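Local coordinates for protein sialidase B (Streptococcus pneumoniae serotype 4, PDB 4XJW) that hydrolyses alpha-2,3-, alpha-2,6- and alpha-2,8-glycosidic linkages of terminal sialic acid residues in oligosaccharides, glycoproteins and glycolipids, at residues A[525-530]-A[541-546]; A[567-572]-A[586-591]; A[573-578]-A[611-616]; A[623-628]-A[651-656]. The protein carries 1 engineered substitution. All coordinates share one frame; numbering follows the deposited sequence.

Contact 1: A[525-530]-A[541-546]; sequences IAYMTS and SYIDGI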
loop_
_atom_site.group_PDB
_atom_site.type_symbol
_atom_site.label_atom_id
_atom_site.label_comp_id
_atom_site.label_asym_id
_atom_site.label_seq_id
_atom_site.Cartn_x
_atom_site.Cartn_y
_atom_site.Cartn_z
ATOM N N ILE A 525 -18.176 2.291 -10.920
ATOM C CA ILE A 525 -18.352 1.445 -9.751
ATOM C C ILE A 525 -19.737 0.821 -9.821
ATOM O O ILE A 525 -20.706 1.498 -10.162
ATOM C CB ILE A 525 -18.192 2.284 -8.481
ATOM C CG1 ILE A 525 -16.759 2.831 -8.416
ATOM C CG2 ILE A 525 -18.560 1.480 -7.217
ATOM C CD1 ILE A 525 -16.540 3.870 -7.321
ATOM N N ALA A 526 -19.827 -0.473 -9.535
ATOM C CA ALA A 526 -21.100 -1.181 -9.609
ATOM C C ALA A 526 -21.621 -1.445 -8.214
ATOM O O ALA A 526 -20.896 -1.280 -7.230
ATOM C CB ALA A 526 -20.948 -2.495 -10.363
ATOM N N TYR A 527 -22.878 -1.860 -8.127
ATOM C CA TYR A 527 -23.429 -2.292 -6.852
ATOM C C TYR A 527 -24.540 -3.306 -7.013
ATOM O O TYR A 527 -25.150 -3.412 -8.080
ATOM C CB TYR A 527 -23.874 -1.097 -5.993
ATOM C CG TYR A 527 -25.030 -0.295 -6.545
ATOM C CD1 TYR A 527 -26.337 -0.630 -6.231
ATOM C CD2 TYR A 527 -24.806 0.806 -7.364
ATOM C CE1 TYR A 527 -27.394 0.100 -6.720
ATOM C CE2 TYR A 527 -25.852 1.551 -7.858
ATOM C CZ TYR A 527 -27.152 1.186 -7.528
ATOM O OH TYR A 527 -28.211 1.916 -8.014
ATOM N N MET A 528 -24.754 -4.081 -5.959
ATOM C CA MET A 528 -25.872 -5.002 -5.861
ATOM C C MET A 528 -26.366 -4.951 -4.427
ATOM O O MET A 528 -25.660 -4.467 -3.537
ATOM C CB MET A 528 -25.466 -6.431 -6.229
ATOM C CG MET A 528 -24.299 -7.001 -5.431
ATOM S SD MET A 528 -24.006 -8.770 -5.699
ATOM C CE MET A 528 -23.446 -8.769 -7.400
ATOM N N THR A 529 -27.567 -5.468 -4.196
ATOM C CA THR A 529 -28.201 -5.389 -2.881
ATOM C C THR A 529 -28.756 -6.736 -2.455
ATOM O O THR A 529 -29.330 -7.473 -3.275
ATOM C CB THR A 529 -29.353 -4.375 -2.894
ATOM O OG1 THR A 529 -28.882 -3.110 -3.373
ATOM C CG2 THR A 529 -29.975 -4.201 -1.498
ATOM N N SER A 530 -28.587 -7.051 -1.171
ATOM C CA SER A 530 -29.255 -8.194 -0.557
ATOM C C SER A 530 -30.248 -7.666 0.472
ATOM O O SER A 530 -29.964 -6.691 1.162
ATOM C CB SER A 530 -28.245 -9.116 0.125
ATOM O OG SER A 530 -28.899 -10.154 0.842
ATOM N N SER A 541 -26.294 -2.879 -10.698
ATOM C CA SER A 541 -26.484 -1.517 -11.184
ATOM C C SER A 541 -25.153 -0.777 -11.127
ATOM O O SER A 541 -24.171 -1.303 -10.597
ATOM C CB SER A 541 -27.512 -0.784 -10.331
ATOM O OG SER A 541 -28.787 -1.369 -10.480
ATOM N N TYR A 542 -25.124 0.439 -11.663
ATOM C CA TYR A 542 -23.913 1.241 -11.692
ATOM C C TYR A 542 -24.142 2.636 -11.157
ATOM O O TYR A 542 -25.230 3.187 -11.265
ATOM C CB TYR A 542 -23.333 1.308 -13.113
ATOM C CG TYR A 542 -23.012 -0.050 -13.677
ATOM C CD1 TYR A 542 -21.760 -0.623 -13.486
ATOM C CD2 TYR A 542 -23.965 -0.767 -14.391
ATOM C CE1 TYR A 542 -21.468 -1.873 -13.992
ATOM C CE2 TYR A 542 -23.682 -2.015 -14.900
ATOM C CZ TYR A 542 -22.429 -2.560 -14.702
ATOM O OH TYR A 542 -22.143 -3.804 -15.209
ATOM N N ILE A 543 -23.099 3.199 -10.558
ATOM C CA ILE A 543 -23.121 4.575 -10.116
ATOM C C ILE A 543 -22.703 5.453 -11.290
ATOM O O ILE A 543 -21.616 5.284 -11.836
ATOM C CB ILE A 543 -22.156 4.760 -8.916
ATOM C CG1 ILE A 543 -22.605 3.880 -7.750
ATOM C CG2 ILE A 543 -22.027 6.229 -8.515
ATOM C CD1 ILE A 543 -21.624 3.854 -6.589
ATOM N N ASP A 544 -23.597 6.339 -11.714
ATOM C CA ASP A 544 -23.214 7.414 -12.608
ATOM C C ASP A 544 -22.736 8.528 -11.685
ATOM O O ASP A 544 -23.341 8.772 -10.635
ATOM C CB ASP A 544 -24.405 7.895 -13.453
ATOM C CG ASP A 544 -25.063 6.780 -14.250
ATOM O OD1 ASP A 544 -24.352 5.869 -14.725
ATOM O OD2 ASP A 544 -26.305 6.815 -14.401
ATOM N N GLY A 545 -21.639 9.179 -12.046
ATOM C CA GLY A 545 -21.165 10.308 -11.275
ATOM C C GLY A 545 -19.789 10.138 -10.662
ATOM O O GLY A 545 -19.209 11.101 -10.155
ATOM N N ILE A 546 -19.285 8.907 -10.668
ATOM C CA ILE A 546 -17.917 8.637 -10.241
ATOM C C ILE A 546 -17.216 7.964 -11.406
ATOM O O ILE A 546 -17.768 7.038 -11.988
ATOM C CB ILE A 546 -17.861 7.709 -9.016
ATOM C CG1 ILE A 546 -18.590 8.342 -7.832
ATOM C CG2 ILE A 546 -16.406 7.414 -8.623
ATOM C CD1 ILE A 546 -18.625 7.466 -6.612
HETATM O O HOH W 1 -19.108 5.017 -10.872
#
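Y527 and S541 meet as an antiparallel hydrogen-bonded pair: Y527 N gives to S541 O at 2.8 Å, and S541 N returns the bond to Y527 O. Two residues further along the second segment, I543 N reaches I525 O at 3.0 Å. Beyond that point a water takes over the pairing, accepting from I525 N and donating to both I543 O and I546 O. The two strands are the third and fourth of one blade of the six-bladed beta-propeller of GH33 sialidases. The turn between them carries most of the Asp-box repeat 528-539, where S530 OG is hydrogen-bonded to T536 O and G534 N.

Aromatic contacts lie on both faces of this hairpin. The chi1 of 66° sets CG of Y527 between the backbone N and the carbonyl carbon and folds the ring across to its partner strand. There S541 CB sits over one ring face in a CH-pi contact, 3.8 Å from the centroid and nearest to CZ. On the other face of the sheet, A526 CB comes obliquely against Y542 CE1 at 3.7 Å.

The apolar contacts belong to the isoleucines. I525 and I543 lie side by side, pointing the same way, with CG2 of I525 3.9 Å from CD1 of I543, while I525 CD1 reaches I546 CG2 at 3.8 Å. I543 also turns CG1 to Y527 CD2, its chain roughly perpendicular to the tyrosine. L572 and T574 of the next blade pack against this isoleucine group.

Contact 2: A[567-572]-A[586-591]; sequences KEAVIL and LVVGLV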
loop_
_atom_site.group_PDB
_atom_site.type_symbol
_atom_site.label_atom_id
_atom_site.label_comp_id
_atom_site.label_asym_id
_atom_site.label_seq_id
_atom_site.Cartn_x
_atom_site.Cartn_y
_atom_site.Cartn_z
ATOM N N LYS A 567 -30.606 12.757 6.879
ATOM C CA LYS A 567 -30.732 11.493 6.158
ATOM C C LYS A 567 -29.611 10.525 6.525
ATOM O O LYS A 567 -28.557 10.934 7.016
ATOM C CB LYS A 567 -30.742 11.736 4.642
ATOM C CG LYS A 567 -31.773 12.771 4.196
ATOM C CD LYS A 567 -32.124 12.634 2.723
ATOM C CE LYS A 567 -33.131 11.518 2.503
ATOM N NZ LYS A 567 -33.429 11.321 1.061
ATOM N N GLU A 568 -29.852 9.238 6.312
ATOM C CA GLU A 568 -28.824 8.243 6.575
ATOM C C GLU A 568 -27.798 8.333 5.463
ATOM O O GLU A 568 -28.133 8.650 4.315
ATOM C CB GLU A 568 -29.426 6.852 6.658
ATOM C CG GLU A 568 -30.453 6.743 7.782
ATOM C CD GLU A 568 -31.107 5.382 7.863
ATOM O OE1 GLU A 568 -30.517 4.407 7.353
ATOM O OE2 GLU A 568 -32.212 5.288 8.445
ATOM N N ALA A 569 -26.544 8.048 5.800
ATOM C CA ALA A 569 -25.453 8.360 4.886
ATOM C C ALA A 569 -24.476 7.209 4.679
ATOM O O ALA A 569 -24.148 6.477 5.619
ATOM C CB ALA A 569 -24.724 9.596 5.362
ATOM N N VAL A 570 -24.010 7.084 3.437
ATOM C CA VAL A 570 -22.964 6.147 3.061
ATOM C C VAL A 570 -21.775 6.967 2.573
ATOM O O VAL A 570 -21.958 8.013 1.946
ATOM C CB VAL A 570 -23.471 5.210 1.958
ATOM C CG1 VAL A 570 -22.342 4.437 1.293
ATOM C CG2 VAL A 570 -24.501 4.269 2.539
ATOM N N ILE A 571 -20.558 6.531 2.890
ATOM C CA ILE A 571 -19.373 7.223 2.396
ATOM C C ILE A 571 -18.498 6.260 1.598
ATOM O O ILE A 571 -18.179 5.164 2.064
ATOM C CB ILE A 571 -18.568 7.885 3.524
ATOM C CG1 ILE A 571 -19.486 8.789 4.351
ATOM C CG2 ILE A 571 -17.398 8.678 2.948
ATOM C CD1 ILE A 571 -18.841 9.340 5.607
ATOM N N LEU A 572 -18.151 6.662 0.376
ATOM C CA LEU A 572 -17.273 5.884 -0.485
ATOM C C LEU A 572 -15.904 6.562 -0.584
ATOM O O LEU A 572 -15.813 7.788 -0.590
ATOM C CB LEU A 572 -17.877 5.783 -1.888
ATOM C CG LEU A 572 -19.239 5.143 -2.116
ATOM C CD1 LEU A 572 -19.498 5.060 -3.626
ATOM C CD2 LEU A 572 -19.336 3.759 -1.497
ATOM N N LEU A 586 -13.561 11.338 -1.130
ATOM C CA LEU A 586 -14.614 10.723 -0.345
ATOM C C LEU A 586 -15.913 11.232 -0.934
ATOM O O LEU A 586 -16.062 12.436 -1.172
ATOM C CB LEU A 586 -14.547 11.125 1.120
ATOM C CG LEU A 586 -13.285 10.782 1.888
ATOM C CD1 LEU A 586 -13.545 11.027 3.362
ATOM C CD2 LEU A 586 -12.869 9.345 1.663
ATOM N N VAL A 587 -16.850 10.325 -1.176
ATOM C CA VAL A 587 -18.133 10.716 -1.752
ATOM C C VAL A 587 -19.221 10.367 -0.745
ATOM O O VAL A 587 -19.359 9.208 -0.354
ATOM C CB VAL A 587 -18.381 10.027 -3.108
ATOM C CG1 VAL A 587 -19.651 10.565 -3.749
ATOM C CG2 VAL A 587 -17.179 10.236 -4.058
ATOM N N VAL A 588 -19.978 11.376 -0.306
ATOM C CA VAL A 588 -21.038 11.165 0.673
ATOM C C VAL A 588 -22.386 11.020 -0.025
ATOM O O VAL A 588 -22.791 11.906 -0.780
ATOM C CB VAL A 588 -21.115 12.332 1.673
ATOM C CG1 VAL A 588 -22.215 12.085 2.694
ATOM C CG2 VAL A 588 -19.774 12.548 2.376
ATOM N N GLY A 589 -23.063 9.899 0.209
ATOM C CA GLY A 589 -24.379 9.668 -0.366
ATOM C C GLY A 589 -25.454 9.579 0.700
ATOM O O GLY A 589 -25.243 8.973 1.755
ATOM N N LEU A 590 -26.611 10.179 0.428
ATOM C CA LEU A 590 -27.735 10.129 1.363
ATOM C C LEU A 590 -28.782 9.140 0.862
ATOM O O LEU A 590 -29.108 9.124 -0.335
ATOM C CB LEU A 590 -28.362 11.511 1.519
ATOM C CG LEU A 590 -27.401 12.654 1.834
ATOM C CD1 LEU A 590 -28.153 13.944 2.099
ATOM C CD2 LEU A 590 -26.510 12.299 3.013
ATOM N N VAL A 591 -29.299 8.315 1.767
ATOM C CA VAL A 591 -30.234 7.259 1.400
ATOM C C VAL A 591 -31.669 7.771 1.330
ATOM O O VAL A 591 -32.157 8.423 2.257
ATOM C CB VAL A 591 -30.163 6.066 2.386
ATOM C CG1 VAL A 591 -31.151 4.981 1.989
ATOM C CG2 VAL A 591 -28.748 5.505 2.441
HETATM O O HOH W 2 -32.273 8.401 4.939
#
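The strands 569-572 and 586-591 run antiparallel, their axes 4.6 Å apart at closest approach and 156° between directions. V570 with G589 and L572 with V587 are the hydrogen-bonded pairs, each closed by two N-H...O bonds; V570 N to G589 O, for example, is 2.8 Å. V591 N adds a fifth bond to E568 O, and a water then carries the ladder one step further by accepting from E568 N and donating to V591 O.

Among the side chains, K567 lies across L590 at about a right angle, CB against CB at 3.9 Å. A bend at chi3 (80°) swings its far end round to the strand end, where CE comes to 3.3 Å from V591 O. L590 also lays CD2 against A569 CB at 4.0 Å. Further along the same face, I571 makes a diagonal contact, CG2 to L586 CB at 4.2 Å, and its CG1 lies near V588 CG2. On the other face V570 is paired with G589, which has no side chain, and its CG2 lies 4.4 Å from V591 CG2; L572 stands beside V587. The carboxylate of E568 points out of the pair and is held by salt bridges to K593 and K559.

This is the middle hairpin of a propeller blade, flanked by strands 556-559 and 597-605. W600 touches L572 and V587, and A557 of strand 556-559 also meets L572. The helix 654-657 covers the I571 and V588 face, with I654 against I571 and L657 against L586 and V588.

Contact 3: A[573-578]-A[611-616]; sequences STPNSR and YGYAYS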
loop_
_atom_site.group_PDB
_atom_site.type_symbol
_atom_site.label_atom_id
_atom_site.label_comp_id
_atom_site.label_asym_id
_atom_site.label_seq_id
_atom_site.Cartn_x
_atom_site.Cartn_y
_atom_site.Cartn_z
ATOM N N SER A 573 -14.849 5.759 -0.686
ATOM C CA SER A 573 -13.495 6.263 -0.939
ATOM C C SER A 573 -12.952 5.596 -2.200
ATOM O O SER A 573 -12.975 4.370 -2.306
ATOM C CB SER A 573 -12.591 5.937 0.248
ATOM O OG SER A 573 -11.228 6.055 -0.085
ATOM N N THR A 574 -12.446 6.402 -3.135
ATOM C CA THR A 574 -12.009 5.904 -4.437
ATOM C C THR A 574 -11.288 7.011 -5.169
ATOM O O THR A 574 -11.569 8.185 -4.934
ATOM C CB THR A 574 -13.236 5.462 -5.287
ATOM O OG1 THR A 574 -12.817 5.101 -6.614
ATOM C CG2 THR A 574 -14.263 6.578 -5.374
ATOM N N PRO A 575 -10.366 6.652 -6.080
ATOM C CA PRO A 575 -9.959 7.644 -7.077
ATOM C C PRO A 575 -11.180 8.031 -7.917
ATOM O O PRO A 575 -12.061 7.200 -8.173
ATOM C CB PRO A 575 -8.955 6.872 -7.938
ATOM C CG PRO A 575 -9.349 5.423 -7.771
ATOM C CD PRO A 575 -9.725 5.348 -6.306
ATOM N N ASN A 576 -11.238 9.282 -8.340
ATOM C CA ASN A 576 -12.282 9.692 -9.282
ATOM C C ASN A 576 -11.592 10.229 -10.511
ATOM O O ASN A 576 -11.313 11.430 -10.609
ATOM C CB ASN A 576 -13.183 10.761 -8.658
ATOM C CG ASN A 576 -14.435 11.025 -9.478
ATOM O OD1 ASN A 576 -14.532 10.629 -10.639
ATOM N ND2 ASN A 576 -15.403 11.704 -8.874
ATOM N N SER A 577 -11.283 9.320 -11.429
ATOM C CA SER A 577 -10.484 9.646 -12.614
ATOM C C SER A 577 -10.686 8.573 -13.662
ATOM O O SER A 577 -10.720 7.390 -13.335
ATOM C CB SER A 577 -8.991 9.725 -12.251
ATOM O OG SER A 577 -8.190 9.851 -13.425
ATOM N N ARG A 578 -10.823 8.979 -14.927
ATOM C CA ARG A 578 -10.902 8.022 -16.032
ATOM C C ARG A 578 -9.517 7.620 -16.517
ATOM O O ARG A 578 -9.377 6.708 -17.335
ATOM C CB ARG A 578 -11.667 8.615 -17.218
ATOM C CG ARG A 578 -13.119 8.902 -16.963
ATOM C CD ARG A 578 -13.766 9.526 -18.192
ATOM N NE ARG A 578 -15.108 9.001 -18.413
ATOM C CZ ARG A 578 -15.926 9.428 -19.367
ATOM N NH1 ARG A 578 -15.540 10.395 -20.188
ATOM N NH2 ARG A 578 -17.130 8.888 -19.498
ATOM N N TYR A 611 -2.687 14.233 -8.187
ATOM C CA TYR A 611 -1.877 13.503 -7.214
ATOM C C TYR A 611 -2.453 12.106 -6.960
ATOM O O TYR A 611 -3.674 11.897 -7.032
ATOM C CB TYR A 611 -1.735 14.300 -5.922
ATOM C CG TYR A 611 -0.712 15.420 -5.979
ATOM C CD1 TYR A 611 -0.182 15.859 -7.186
ATOM C CD2 TYR A 611 -0.254 16.021 -4.809
ATOM C CE1 TYR A 611 0.763 16.876 -7.229
ATOM C CE2 TYR A 611 0.690 17.043 -4.839
ATOM C CZ TYR A 611 1.195 17.467 -6.066
ATOM O OH TYR A 611 2.136 18.472 -6.130
ATOM N N GLY A 612 -1.565 11.147 -6.698
ATOM C CA GLY A 612 -1.924 9.738 -6.641
ATOM C C GLY A 612 -2.877 9.338 -5.530
ATOM O O GLY A 612 -2.813 9.835 -4.400
ATOM N N TYR A 613 -3.775 8.420 -5.858
ATOM C CA TYR A 613 -4.675 7.849 -4.864
ATOM C C TYR A 613 -5.139 6.506 -5.382
ATOM O O TYR A 613 -5.783 6.435 -6.429
ATOM C CB TYR A 613 -5.881 8.769 -4.660
ATOM C CG TYR A 613 -6.741 8.436 -3.453
ATOM C CD1 TYR A 613 -7.778 7.501 -3.519
ATOM C CD2 TYR A 613 -6.537 9.091 -2.251
ATOM C CE1 TYR A 613 -8.588 7.225 -2.384
ATOM C CE2 TYR A 613 -7.319 8.834 -1.132
ATOM C CZ TYR A 613 -8.333 7.897 -1.200
ATOM O OH TYR A 613 -9.076 7.684 -0.056
ATOM N N ALA A 614 -4.794 5.431 -4.683
ATOM C CA ALA A 614 -5.095 4.098 -5.180
ATOM C C ALA A 614 -5.987 3.325 -4.215
ATOM O O ALA A 614 -7.105 3.753 -3.962
ATOM C CB ALA A 614 -3.807 3.336 -5.557
ATOM N N TYR A 615 -5.523 2.194 -3.695
ATOM C CA TYR A 615 -6.337 1.451 -2.748
ATOM C C TYR A 615 -6.477 2.244 -1.453
ATOM O O TYR A 615 -5.600 3.044 -1.086
ATOM C CB TYR A 615 -5.765 0.064 -2.442
ATOM C CG TYR A 615 -5.974 -0.982 -3.508
ATOM C CD1 TYR A 615 -5.902 -0.667 -4.860
ATOM C CD2 TYR A 615 -6.193 -2.307 -3.164
ATOM C CE1 TYR A 615 -6.067 -1.650 -5.829
ATOM C CE2 TYR A 615 -6.357 -3.284 -4.124
ATOM C CZ TYR A 615 -6.274 -2.951 -5.451
ATOM O OH TYR A 615 -6.427 -3.927 -6.419
ATOM N N SER A 616 -7.591 2.019 -0.771
ATOM C CA SER A 616 -7.903 2.815 0.396
ATOM C C SER A 616 -8.724 2.067 1.422
ATOM O O SER A 616 -9.400 1.075 1.139
ATOM C CB SER A 616 -8.624 4.092 -0.028
ATOM O OG SER A 616 -9.934 3.786 -0.493
#
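Y613 reaches S573 with its hydroxyl: OH and S573 OG are hydrogen-bonded at 2.7 Å, the serine oxygen lying at the ring edge and in the ring plane. Because CG of Y613 is anti to the backbone N (chi1 -168°), the ring extends across to strand 573-575. There CD1 meets P575 CD at 4.0 Å, with ring and proline crossing at about a right angle. F630 stacks on the same tyrosine. The backbone of Y613 takes part as well, its O standing 3.5 Å from P575 CB, and one residue on A614 O approaches P575 CD at 3.9 Å. Y615 then turns away from the strand, its N bonded to E631 OE1. S616 comes back: its OG is hydrogen-bonded to S573 OG at 2.6 Å, and S556 OG is a further partner. S573 OG is thus gripped by two hydroxyls, which fixes its direction in a buried setting.

The loop held in this way bears the probable nucleophile of the sialidase active site. Y615 OH is hydrogen-bonded to E503, the predicted catalytic glutamate, and its ring makes a cation-pi contact with R207. This is the tyrosine-glutamate pair expected at the centre of a GH33 propeller.

Contact 4: A[623-628]-A[651-656]; sequences NHHIGV and DLEIND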
loop_
_atom_site.group_PDB
_atom_site.type_symbol
_atom_site.label_atom_id
_atom_site.label_comp_id
_atom_site.label_asym_id
_atom_site.label_seq_id
_atom_site.Cartn_x
_atom_site.Cartn_y
_atom_site.Cartn_z
ATOM N N ASN A 623 -15.102 8.692 17.786
ATOM C CA ASN A 623 -15.496 10.079 18.009
ATOM C C ASN A 623 -16.262 10.699 16.840
ATOM O O ASN A 623 -16.483 11.909 16.807
ATOM C CB ASN A 623 -14.274 10.926 18.351
ATOM C CG ASN A 623 -13.266 10.975 17.223
ATOM O OD1 ASN A 623 -13.504 10.419 16.148
ATOM N ND2 ASN A 623 -12.136 11.639 17.459
ATOM N N HIS A 624 -16.622 9.852 15.874
ATOM C CA HIS A 624 -17.388 10.229 14.678
ATOM C C HIS A 624 -16.596 10.999 13.631
ATOM O O HIS A 624 -17.169 11.474 12.651
ATOM C CB HIS A 624 -18.690 10.962 15.038
ATOM C CG HIS A 624 -19.535 10.216 16.022
ATOM N ND1 HIS A 624 -19.985 8.933 15.789
ATOM C CD2 HIS A 624 -20.005 10.564 17.242
ATOM C CE1 HIS A 624 -20.692 8.522 16.825
ATOM N NE2 HIS A 624 -20.730 9.496 17.718
ATOM N N HIS A 625 -15.290 11.131 13.836
ATOM C CA HIS A 625 -14.414 11.507 12.724
ATOM C C HIS A 625 -14.303 10.336 11.766
ATOM O O HIS A 625 -14.760 9.223 12.067
ATOM C CB HIS A 625 -13.014 11.864 13.209
ATOM C CG HIS A 625 -12.956 13.111 14.027
ATOM N ND1 HIS A 625 -11.908 14.004 13.936
ATOM C CD2 HIS A 625 -13.785 13.595 14.980
ATOM C CE1 HIS A 625 -12.106 14.995 14.786
ATOM N NE2 HIS A 625 -13.247 14.780 15.422
ATOM N N ILE A 626 -13.693 10.597 10.611
ATOM C CA ILE A 626 -13.428 9.573 9.615
ATOM C C ILE A 626 -11.923 9.404 9.490
ATOM O O ILE A 626 -11.198 10.383 9.308
ATOM C CB ILE A 626 -13.981 9.987 8.250
ATOM C CG1 ILE A 626 -15.483 10.283 8.317
ATOM C CG2 ILE A 626 -13.685 8.901 7.221
ATOM C CD1 ILE A 626 -16.356 9.113 8.737
ATOM N N GLY A 627 -11.446 8.174 9.634
ATOM C CA GLY A 627 -10.050 7.871 9.366
ATOM C C GLY A 627 -9.900 7.256 7.986
ATOM O O GLY A 627 -10.714 6.415 7.586
ATOM N N VAL A 628 -8.873 7.694 7.257
ATOM C CA VAL A 628 -8.591 7.197 5.906
ATOM C C VAL A 628 -7.127 6.765 5.870
ATOM O O VAL A 628 -6.238 7.547 6.192
ATOM C CB VAL A 628 -8.855 8.269 4.823
ATOM C CG1 VAL A 628 -8.711 7.669 3.435
ATOM C CG2 VAL A 628 -10.241 8.885 4.982
ATOM N N ASP A 651 -7.070 12.136 9.174
ATOM C CA ASP A 651 -8.286 12.241 9.970
ATOM C C ASP A 651 -9.156 13.354 9.384
ATOM O O ASP A 651 -8.680 14.476 9.195
ATOM C CB ASP A 651 -7.912 12.574 11.425
ATOM C CG ASP A 651 -9.124 12.730 12.332
ATOM O OD1 ASP A 651 -9.763 13.807 12.302
ATOM O OD2 ASP A 651 -9.418 11.782 13.090
ATOM N N LEU A 652 -10.414 13.044 9.087
ATOM C CA LEU A 652 -11.336 14.036 8.545
ATOM C C LEU A 652 -12.597 14.132 9.393
ATOM O O LEU A 652 -12.991 13.169 10.063
ATOM C CB LEU A 652 -11.704 13.692 7.108
ATOM C CG LEU A 652 -10.559 13.749 6.092
ATOM C CD1 LEU A 652 -10.981 13.101 4.775
ATOM C CD2 LEU A 652 -10.124 15.181 5.882
ATOM N N GLU A 653 -13.230 15.302 9.366
ATOM C CA GLU A 653 -14.529 15.498 10.003
ATOM C C GLU A 653 -15.611 15.657 8.938
ATOM O O GLU A 653 -15.319 16.060 7.812
ATOM C CB GLU A 653 -14.494 16.729 10.903
ATOM C CG GLU A 653 -13.515 16.611 12.048
ATOM C CD GLU A 653 -13.582 17.790 12.994
ATOM O OE1 GLU A 653 -14.490 17.811 13.853
ATOM O OE2 GLU A 653 -12.729 18.692 12.866
ATOM N N ILE A 654 -16.860 15.356 9.288
ATOM C CA ILE A 654 -17.941 15.434 8.305
ATOM C C ILE A 654 -18.061 16.833 7.720
ATOM O O ILE A 654 -18.269 16.996 6.517
ATOM C CB ILE A 654 -19.290 14.974 8.888
ATOM C CG1 ILE A 654 -19.216 13.498 9.240
ATOM C CG2 ILE A 654 -20.411 15.207 7.892
ATOM C CD1 ILE A 654 -18.840 12.615 8.057
ATOM N N ASN A 655 -17.882 17.846 8.562
ATOM C CA ASN A 655 -17.922 19.220 8.076
ATOM C C ASN A 655 -16.853 19.518 7.010
ATOM O O ASN A 655 -17.048 20.391 6.170
ATOM C CB ASN A 655 -17.866 20.226 9.231
ATOM C CG ASN A 655 -19.176 20.291 10.011
ATOM O OD1 ASN A 655 -20.189 19.724 9.601
ATOM N ND2 ASN A 655 -19.160 21.000 11.135
ATOM N N ASP A 656 -15.739 18.788 7.031
ATOM C CA ASP A 656 -14.719 18.967 5.995
ATOM C C ASP A 656 -15.238 18.468 4.660
ATOM O O ASP A 656 -14.828 18.947 3.597
ATOM C CB ASP A 656 -13.446 18.193 6.326
ATOM C CG ASP A 656 -12.773 18.683 7.583
ATOM O OD1 ASP A 656 -12.697 19.916 7.774
ATOM O OD2 ASP A 656 -12.323 17.828 8.386
HETATM O O HOH W 3 -9.842 11.577 15.691
HETATM O O HOH W 4 -16.915 14.254 12.042
#
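H625 ND1 donates an essentially straight hydrogen bond of 2.7 Å to D651 OD1, meeting the syn lone pair of that oxygen within the plane of the imidazole. The bond sits at the end of an antiparallel strand pair in the last blade of the beta-propeller, next to the bridge where I626 N gives to L652 O (2.7 Å) and L652 N to I626 O. D651 reaches its partner because CG is anti to the backbone N (chi1 179°); the carboxylate is turned 53° from the ring.

E653 layers on one face of H625. Its CG is 3.7 Å from the ring centroid in a CH-pi contact, and its carboxylate is stacked almost parallel to the ring, 7° off. N623 ND2 lies 3.6 Å above the plane on the opposite face, near the rim of the ring. With two carboxylates this close, a protonated ring would probably be favoured. N623 OD1 also accepts from H625 N, an Asx turn.

The I626 and L652 side of the pair is apolar: I626 CG1 meets I654 CD1 at 4.1 Å, and V628 CG2 meets L652 CD1. I571 of the preceding blade packs on I626. The side chain of H624, with ND1 hydrogen-bonded to E620 OE2, comes within about 4 Å of the bound Optactin at nearest atoms. Two waters stitch the edges: one accepts from N623 ND2 and donates to D651 OD2 at 2.6 Å, the other donates to H624 O and accepts from I654 N.

How the contacts relate
From the N terminus, contact 1 comes first and closes the ten-residue turn 531-540 within its own blade. Contact 2 follows in series as the central hairpin of the next blade, and I543 and I546 pack on L572 to join the two. Contact 3 starts within the 573-585 connection that contact 2 closes and ends beyond it, at 611-616, so these two cross. It continues strand 569-575 toward the active-site loop. Contact 4 is last, bringing 623-628 to the C-terminal segment 651-656. I571 and L586 of contact 2 meet its I626, I654, L652 and V628, while Y613 OH of contact 3 lies 3.5 Å from V628 CG1. Contacts 1 and 4 do not touch.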